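Local coordinates for protein ribonuclease VapC5 (Mycobacterium tuberculosis, PDB 3DBO) that probably acts as the magnesium-dependent RNase toxin of a type II toxin-antitoxin pair with VapB5, showing limited RNA cleavage in their complex, at residues Leu25-Phe30 and Thr54-Leu58; Gln38-Ile44 and Glu146-Val150. All blocks are in the same frame, centred on the assembly; numbering follows the deposited sequence. Where two conformers were deposited one is given.

Contact 1: residues Leu25-Phe30 and Thr54-Leu58. With NA (sodium ion), chain C.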
ATOM      1  N   LEU B  25       2.476   3.223   3.538  1.00 11.41           N
ATOM      2  CA  LEU B  25       2.743   2.881   2.142  1.00 11.93           C
ATOM      3  C   LEU B  25       1.770   1.820   1.661  1.00 12.82           C
ATOM      4  O   LEU B  25       1.500   0.865   2.392  1.00 11.39           O
ATOM      5  CB  LEU B  25       4.177   2.345   2.003  1.00 12.41           C
ATOM      6  CG  LEU B  25       5.246   3.220   2.660  1.00 13.12           C
ATOM      7  CD1 LEU B  25       6.562   2.445   2.779  1.00 16.01           C
ATOM      8  CD2 LEU B  25       5.405   4.531   1.851  1.00 15.16           C
ATOM      9  N   ASP B  26       1.237   2.004   0.455  1.00 12.84           N
ATOM     10  CA  ASP B  26       0.425   0.983  -0.193  1.00 14.25           C
ATOM     11  C   ASP B  26       1.352   0.084  -1.006  1.00 14.50           C
ATOM     12  O   ASP B  26       2.576   0.261  -0.952  1.00 15.74           O
ATOM     13  CB  ASP B  26      -0.668   1.623  -1.048  1.00 14.55           C
ATOM     14  CG  ASP B  26      -0.158   2.092  -2.412  1.00 16.15           C
ATOM     15  OD1 ASP B  26       1.053   2.363  -2.543  1.00 18.12           O
ATOM     16  OD2 ASP B  26      -0.972   2.146  -3.358  1.00 17.64           O
ATOM     17  N   THR B  27       0.803  -0.838  -1.793  1.00 13.88           N
ATOM     18  CA  THR B  27       1.655  -1.752  -2.560  1.00 14.03           C
ATOM     19  C   THR B  27       2.371  -1.079  -3.738  1.00 14.30           C
ATOM     20  O   THR B  27       3.516  -1.416  -4.040  1.00 13.52           O
ATOM     21  CB  THR B  27       0.853  -2.984  -3.026  1.00 14.34           C
ATOM     22  OG1 THR B  27       0.185  -3.543  -1.878  1.00 12.97           O
ATOM     23  CG2 THR B  27       1.765  -4.021  -3.617  1.00 14.62           C
ATOM     24  N   SER B  28       1.697  -0.123  -4.387  1.00 14.01           N
ATOM     25  CA  SER B  28       2.218   0.532  -5.585  1.00 15.48           C
ATOM     26  C   SER B  28       3.564   1.253  -5.397  1.00 15.74           C
ATOM     27  O   SER B  28       4.379   1.304  -6.327  1.00 17.19           O
ATOM     28  CB  SER B  28       1.157   1.488  -6.178  1.00 14.87           C
ATOM     29  OG  SER B  28       1.030   2.644  -5.378  1.00 14.69           O
ATOM     30  N   VAL B  29       3.827   1.771  -4.201  1.00 15.99           N
ATOM     31  CA  VAL B  29       5.119   2.429  -3.919  1.00 16.98           C
ATOM     32  C   VAL B  29       6.297   1.435  -4.051  1.00 17.48           C
ATOM     33  O   VAL B  29       7.421   1.833  -4.395  1.00 17.53           O
ATOM     34  CB  VAL B  29       5.175   3.164  -2.543  0.50 16.68           C
ATOM     35  CG1 VAL B  29       4.122   4.263  -2.465  0.50 17.24           C
ATOM     36  CG2 VAL B  29       5.037   2.192  -1.376  0.50 15.53           C
ATOM     37  N   PHE B  30       6.039   0.148  -3.774  1.00 17.37           N
ATOM     38  CA  PHE B  30       7.080  -0.887  -3.841  1.00 17.73           C
ATOM     39  C   PHE B  30       7.372  -1.339  -5.277  1.00 18.83           C
ATOM     40  O   PHE B  30       8.389  -1.990  -5.536  1.00 19.63           O
ATOM     41  CB  PHE B  30       6.709  -2.115  -2.960  1.00 16.63           C
ATOM     42  CG  PHE B  30       6.732  -1.831  -1.508  1.00 13.52           C
ATOM     43  CD1 PHE B  30       7.895  -2.030  -0.769  1.00 13.51           C
ATOM     44  CD2 PHE B  30       5.589  -1.345  -0.852  1.00 12.23           C
ATOM     45  CE1 PHE B  30       7.926  -1.752   0.583  1.00 13.22           C
ATOM     46  CE2 PHE B  30       5.617  -1.058   0.488  1.00 13.36           C
ATOM     47  CZ  PHE B  30       6.777  -1.262   1.232  1.00 15.35           C
ATOM     48  N   THR B  54      -0.296  -5.215   1.976  1.00  7.04           N
ATOM     49  CA  THR B  54       0.887  -5.120   1.109  1.00  8.55           C
ATOM     50  C   THR B  54       1.817  -6.300   1.342  1.00  7.70           C
ATOM     51  O   THR B  54       2.360  -6.840   0.374  1.00  9.08           O
ATOM     52  CB  THR B  54       1.625  -3.783   1.291  1.00  7.11           C
ATOM     53  OG1 THR B  54       0.783  -2.733   0.801  1.00  9.04           O
ATOM     54  CG2 THR B  54       2.971  -3.767   0.517  1.00 10.86           C
ATOM     55  N   LEU B  55       1.991  -6.722   2.593  1.00  8.66           N
ATOM     56  CA  LEU B  55       2.774  -7.954   2.876  1.00  8.25           C
ATOM     57  C   LEU B  55       2.212  -9.121   2.030  1.00  8.62           C
ATOM     58  O   LEU B  55       2.952  -9.834   1.353  1.00  9.00           O
ATOM     59  CB  LEU B  55       2.753  -8.293   4.386  1.00  8.83           C
ATOM     60  CG  LEU B  55       3.532  -9.544   4.810  1.00 10.39           C
ATOM     61  CD1 LEU B  55       4.971  -9.508   4.355  1.00 13.88           C
ATOM     62  CD2 LEU B  55       3.435  -9.822   6.344  1.00 10.89           C
ATOM     63  N   ALA B  56       0.891  -9.282   2.053  1.00  7.92           N
ATOM     64  CA  ALA B  56       0.220 -10.327   1.280  1.00  8.20           C
ATOM     65  C   ALA B  56       0.440 -10.185  -0.227  1.00  8.82           C
ATOM     66  O   ALA B  56       0.721 -11.152  -0.933  1.00  8.14           O
ATOM     67  CB  ALA B  56      -1.285 -10.301   1.584  1.00  8.70           C
ATOM     68  N   GLU B  57       0.290  -8.960  -0.720  1.00  8.81           N
ATOM     69  CA  GLU B  57       0.378  -8.714  -2.146  1.00  9.25           C
ATOM     70  C   GLU B  57       1.793  -8.912  -2.701  1.00  9.52           C
ATOM     71  O   GLU B  57       1.959  -9.505  -3.765  1.00  9.26           O
ATOM     72  CB  GLU B  57      -0.193  -7.336  -2.468  1.00  9.94           C
ATOM     73  CG  GLU B  57      -1.725  -7.376  -2.357  1.00 10.19           C
ATOM     74  CD  GLU B  57      -2.411  -6.074  -2.741  1.00 14.22           C
ATOM     75  OE1 GLU B  57      -1.757  -5.007  -2.708  1.00 13.58           O
ATOM     76  OE2 GLU B  57      -3.626  -6.120  -3.069  1.00 14.52           O
ATOM     77  N   LEU B  58       2.788  -8.452  -1.952  1.00  9.94           N
ATOM     78  CA  LEU B  58       4.205  -8.677  -2.324  1.00  9.47           C
ATOM     79  C   LEU B  58       4.547 -10.173  -2.281  1.00 10.25           C
ATOM     80  O   LEU B  58       5.275 -10.674  -3.135  1.00  9.81           O
ATOM     81  CB  LEU B  58       5.140  -7.857  -1.429  1.00  9.95           C
ATOM     82  CG  LEU B  58       4.994  -6.325  -1.548  1.00  8.67           C
ATOM     83  CD1 LEU B  58       5.963  -5.680  -0.586  1.00 11.36           C
ATOM     84  CD2 LEU B  58       5.234  -5.885  -3.002  1.00 12.90           C
TER
HETATM   85 NA    NA C 301      -0.354  -1.302   2.646  1.00 19.82          NA
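The turn that leaves strand 22-25 of the PIN domain meets helix 52-64 here, beside the predicted magnesium site of Asp-26. A chain of hydrogen bonds joins the two segments. Thr-54 OG1 donates to Thr-27 OG1 at 2.9 Å. Thr-27 OG1 in turn donates a hydrogen bond to Glu-57 OE1 at 2.6 Å, and meets that oxygen nearly along its C-O axis. Thr-54 holds its hydroxyl beside its own backbone N (chi1 -67°), with CG2 anti to that N. It can therefore turn OG1 to the hydrogen-bond chain and its methyl to Phe-30. A sodium ion fixes the start of the chain. It is bound by Thr-54 OG1 at 2.6 Å and by Leu-25 O at 2.9 Å, and Thr-51 adds a third ligand.

The apolar half lies alongside. Leu-58 CD1 sits over one face of the Phe-30 ring, 4.2 Å from its centroid, in a CH-pi contact. Its other methyl, CD2, reaches Thr-27 CG2 at 4.0 Å. Thr-54 CG2 approaches the ring obliquely.

Asp-26 turns away from the helix. Its OD1 accepts from Ser-28 OG at 2.8 Å. It also accepts from Val-29 N, three residues on, and that bond makes an Asx motif. OD2 is hydrogen-bonded to Thr-131 OG1. Glu-57 is also held, since its OE2 forms a salt bridge with Arg-112 and a hydrogen bond with Asn-114. Helix 68-79 packs on Phe-30 and Leu-58, strand 47-51 runs next to Leu-25, and a chain of another protein covers part of the turn.

Contact 2: residues Gln38-Ile44 and Glu146-Val150; sequences QLDEALI and EIIRV
Asp-40 N donates to Val-150 O, an oxygen of the C-terminal carboxylate, at 2.9 Å. The bond is fairly straight, with an N-H...O angle of 162°. It lies in the carbonyl plane and uses a lone pair. The same oxygen also receives a CA-H...O contact from Leu-39 CA at 3.5 Å. Two neighbouring residues of the loop thus meet one oxygen of the chain end.

A water makes a second link. It donates to Asp-40 OD2 at 3.0 Å and to Arg-149 O at 2.8 Å. Asp-40 has CG anti to its backbone N (chi1 -173°), which carries the carboxylate out to this water. Its CB stays near the Val-150 backbone. Asp-40 is the centre of an inverse gamma turn, and a short 3-10 segment, 41-43, follows it.

That segment brings Leu-43 over the strand. Its CB lies 3.9 Å from Ile-148 CG2 and 4.0 Å from Val-150 CG1. These methyls belong to residues two apart in the sequence. Leu-43 CD2 reaches further along and lies 3.6 Å from Arg-149 O. Val-150 CG1 also meets Ile-44 CG1, while CG2 of the same valine faces Leu-39 CD2 at 4.3 Å. The valine methyls therefore touch three leucine or isoleucine side chains of the loop.

Strand 147-149 is the outermost strand on its side of the parallel sheet within this chain, and pairs with strand 129-131. The CB of Arg-149 points away from the loop. The direct polar link is made by main-chain atoms, and the water bridge brings in the Asp-40 carboxylate. The backbone N-H given to Val-150 O would probably help to stabilise the negative charge of the chain end.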
ATOM      1  N   GLN B  38      10.843   7.001 -10.923  1.00 37.11           N
ATOM      2  CA  GLN B  38      11.206   7.317  -9.538  1.00 37.33           C
ATOM      3  C   GLN B  38      10.060   7.961  -8.749  1.00 36.40           C
ATOM      4  O   GLN B  38       9.205   8.628  -9.327  1.00 36.80           O
ATOM      5  CB  GLN B  38      12.424   8.235  -9.482  1.00 37.71           C
ATOM      6  CG  GLN B  38      13.038   8.298  -8.085  1.00 40.77           C
ATOM      7  CD  GLN B  38      13.783   9.589  -7.820  1.00 44.63           C
ATOM      8  OE1 GLN B  38      15.016   9.606  -7.774  1.00 46.65           O
ATOM      9  NE2 GLN B  38      13.038  10.682  -7.646  1.00 45.93           N
ATOM     10  N   LEU B  39      10.063   7.766  -7.429  1.00 35.32           N
ATOM     11  CA  LEU B  39       9.018   8.310  -6.563  1.00 34.08           C
ATOM     12  C   LEU B  39       9.287   9.766  -6.229  1.00 33.23           C
ATOM     13  O   LEU B  39      10.433  10.230  -6.293  1.00 33.14           O
ATOM     14  CB  LEU B  39       8.894   7.505  -5.260  1.00 33.68           C
ATOM     15  CG  LEU B  39       8.703   5.995  -5.398  1.00 33.68           C
ATOM     16  CD1 LEU B  39       8.784   5.336  -4.038  1.00 33.76           C
ATOM     17  CD2 LEU B  39       7.383   5.666  -6.090  1.00 30.77           C
ATOM     18  N   ASP B  40       8.223  10.483  -5.879  1.00 31.91           N
ATOM     19  CA  ASP B  40       8.344  11.858  -5.413  1.00 31.16           C
ATOM     20  C   ASP B  40       8.737  11.857  -3.942  1.00 30.47           C
ATOM     21  O   ASP B  40       7.878  11.956  -3.058  1.00 30.00           O
ATOM     22  CB  ASP B  40       7.026  12.595  -5.637  1.00 31.45           C
ATOM     23  CG  ASP B  40       7.117  14.083  -5.344  1.00 32.35           C
ATOM     24  OD1 ASP B  40       8.075  14.538  -4.672  1.00 33.12           O
ATOM     25  OD2 ASP B  40       6.195  14.800  -5.791  1.00 33.81           O
ATOM     26  N   GLU B  41      10.045  11.769  -3.689  1.00 30.05           N
ATOM     27  CA  GLU B  41      10.582  11.562  -2.337  1.00 29.55           C
ATOM     28  C   GLU B  41      10.229  12.672  -1.364  1.00 29.00           C
ATOM     29  O   GLU B  41      10.008  12.404  -0.180  1.00 28.98           O
ATOM     30  CB  GLU B  41      12.112  11.379  -2.359  1.00 30.10           C
ATOM     31  CG  GLU B  41      12.684  10.704  -3.614  1.00 31.15           C
ATOM     32  CD  GLU B  41      12.684   9.191  -3.552  0.20 30.90           C
ATOM     33  OE1 GLU B  41      11.593   8.589  -3.606  0.20 31.03           O
ATOM     34  OE2 GLU B  41      13.785   8.605  -3.476  0.20 31.01           O
ATOM     35  N   ALA B  42      10.183  13.911  -1.858  1.00 28.07           N
ATOM     36  CA  ALA B  42       9.837  15.081  -1.044  1.00 27.18           C
ATOM     37  C   ALA B  42       8.527  14.933  -0.268  1.00 26.68           C
ATOM     38  O   ALA B  42       8.383  15.497   0.821  1.00 26.51           O
ATOM     39  CB  ALA B  42       9.791  16.342  -1.918  1.00 27.58           C
ATOM     40  N   LEU B  43       7.584  14.177  -0.831  1.00 25.85           N
ATOM     41  CA  LEU B  43       6.241  14.012  -0.242  1.00 25.59           C
ATOM     42  C   LEU B  43       6.098  12.821   0.707  1.00 25.74           C
ATOM     43  O   LEU B  43       5.079  12.700   1.393  1.00 25.44           O
ATOM     44  CB  LEU B  43       5.196  13.909  -1.347  1.00 25.30           C
ATOM     45  CG  LEU B  43       4.446  15.168  -1.782  1.00 25.57           C
ATOM     46  CD1 LEU B  43       5.330  16.391  -1.931  1.00 26.51           C
ATOM     47  CD2 LEU B  43       3.752  14.853  -3.075  1.00 22.75           C
ATOM     48  N   ILE B  44       7.112  11.959   0.754  1.00 26.12           N
ATOM     49  CA  ILE B  44       7.099  10.818   1.682  1.00 26.40           C
ATOM     50  C   ILE B  44       7.295  11.356   3.094  1.00 26.62           C
ATOM     51  O   ILE B  44       8.211  12.152   3.334  1.00 27.68           O
ATOM     52  CB  ILE B  44       8.167   9.762   1.318  1.00 26.52           C
ATOM     53  CG1 ILE B  44       7.928   9.237  -0.098  1.00 27.79           C
ATOM     54  CG2 ILE B  44       8.184   8.602   2.344  1.00 26.09           C
ATOM     55  CD1 ILE B  44       8.978   8.245  -0.599  1.00 30.26           C
ATOM     56  N   GLU B 146      -6.597  10.821   4.063  1.00 11.83           N
ATOM     57  CA  GLU B 146      -5.684  11.748   3.359  1.00 12.67           C
ATOM     58  C   GLU B 146      -4.835  10.889   2.425  1.00 11.42           C
ATOM     59  O   GLU B 146      -4.250   9.897   2.860  1.00 12.00           O
ATOM     60  CB  GLU B 146      -4.806  12.454   4.427  0.50 12.79           C
ATOM     61  CG  GLU B 146      -3.617  13.333   3.963  0.50 14.62           C
ATOM     62  CD  GLU B 146      -2.690  13.772   5.128  0.50 19.23           C
ATOM     63  OE1 GLU B 146      -3.027  13.555   6.306  0.50 20.60           O
ATOM     64  OE2 GLU B 146      -1.605  14.336   4.868  0.50 21.70           O
ATOM     65  N   ILE B 147      -4.837  11.225   1.139  1.00 10.52           N
ATOM     66  CA  ILE B 147      -4.100  10.481   0.123  1.00 10.43           C
ATOM     67  C   ILE B 147      -2.909  11.353  -0.340  1.00 11.56           C
ATOM     68  O   ILE B 147      -3.099  12.514  -0.630  1.00 11.40           O
ATOM     69  CB  ILE B 147      -4.995  10.180  -1.098  1.00 10.37           C
ATOM     70  CG1 ILE B 147      -6.260   9.404  -0.642  1.00  9.88           C
ATOM     71  CG2 ILE B 147      -4.252   9.369  -2.176  1.00 11.80           C
ATOM     72  CD1 ILE B 147      -5.914   8.091   0.169  1.00 10.59           C
ATOM     73  N   ILE B 148      -1.712  10.772  -0.389  1.00 11.89           N
ATOM     74  CA  ILE B 148      -0.505  11.476  -0.856  1.00 13.51           C
ATOM     75  C   ILE B 148       0.042  10.722  -2.059  1.00 13.88           C
ATOM     76  O   ILE B 148       0.480   9.584  -1.939  1.00 14.51           O
ATOM     77  CB  ILE B 148       0.538  11.590   0.279  1.00 13.10           C
ATOM     78  CG1 ILE B 148      -0.051  12.365   1.459  1.00 13.95           C
ATOM     79  CG2 ILE B 148       1.844  12.276  -0.219  1.00 15.20           C
ATOM     80  CD1 ILE B 148       0.787  12.299   2.749  1.00 17.58           C
ATOM     81  N   ARG B 149      -0.038  11.344  -3.237  1.00 14.16           N
ATOM     82  CA  ARG B 149       0.372  10.688  -4.467  1.00 14.35           C
ATOM     83  C   ARG B 149       1.847  10.960  -4.745  1.00 15.70           C
ATOM     84  O   ARG B 149       2.248  12.118  -4.884  1.00 15.89           O
ATOM     85  CB  ARG B 149      -0.465  11.152  -5.644  0.60 14.66           C
ATOM     86  CG  ARG B 149      -1.908  10.978  -5.377  0.60 15.56           C
ATOM     87  CD  ARG B 149      -2.708  10.672  -6.579  0.60 17.11           C
ATOM     88  NE  ARG B 149      -4.087  10.545  -6.126  0.60 12.71           N
ATOM     89  CZ  ARG B 149      -4.709   9.402  -5.893  0.60 15.92           C
ATOM     90  NH1 ARG B 149      -4.130   8.214  -6.098  0.60 15.65           N
ATOM     91  NH2 ARG B 149      -5.940   9.455  -5.479  0.60 17.22           N
ATOM     92  N   VAL B 150       2.642   9.897  -4.834  1.00 15.55           N
ATOM     93  CA  VAL B 150       4.089  10.018  -5.049  1.00 16.90           C
ATOM     94  C   VAL B 150       4.507   9.358  -6.355  1.00 17.33           C
ATOM     95  O   VAL B 150       5.680   9.295  -6.655  1.00 19.42           O
ATOM     96  CB  VAL B 150       4.889   9.400  -3.889  1.00 16.84           C
ATOM     97  CG1 VAL B 150       4.656  10.192  -2.594  1.00 16.51           C
ATOM     98  CG2 VAL B 150       4.513   7.915  -3.732  1.00 15.70           C
ATOM     99  OXT VAL B 150       3.694   8.904  -7.158  1.00 19.25           O
TER
HETATM  100  O   HOH W   1       3.905  13.188  -6.886  1.00 23.53           O

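How the contacts relate
The centres of contact 1 and contact 2 are 15 Å apart. Their segments alternate along the chain: 25-30, 38-44, 54-58 and 146-150. Residues 26-30 and 38-44 belong to the same connection between strands 22-25 and 47-51. Contact 1 fastens its start to helix 52-64, near the middle of the parallel sheet. Contact 2 fastens a later part to the last strand, at the sheet margin. The two also touch: Val-29 O packs on Leu-39 CD1 at 3.8 Å, and in the conformer given, Val-29 CG1 lies 3.9 Å from Val-150 CG2. The C-terminus thus lies next to the turn that carries Asp-26 of the predicted magnesium site.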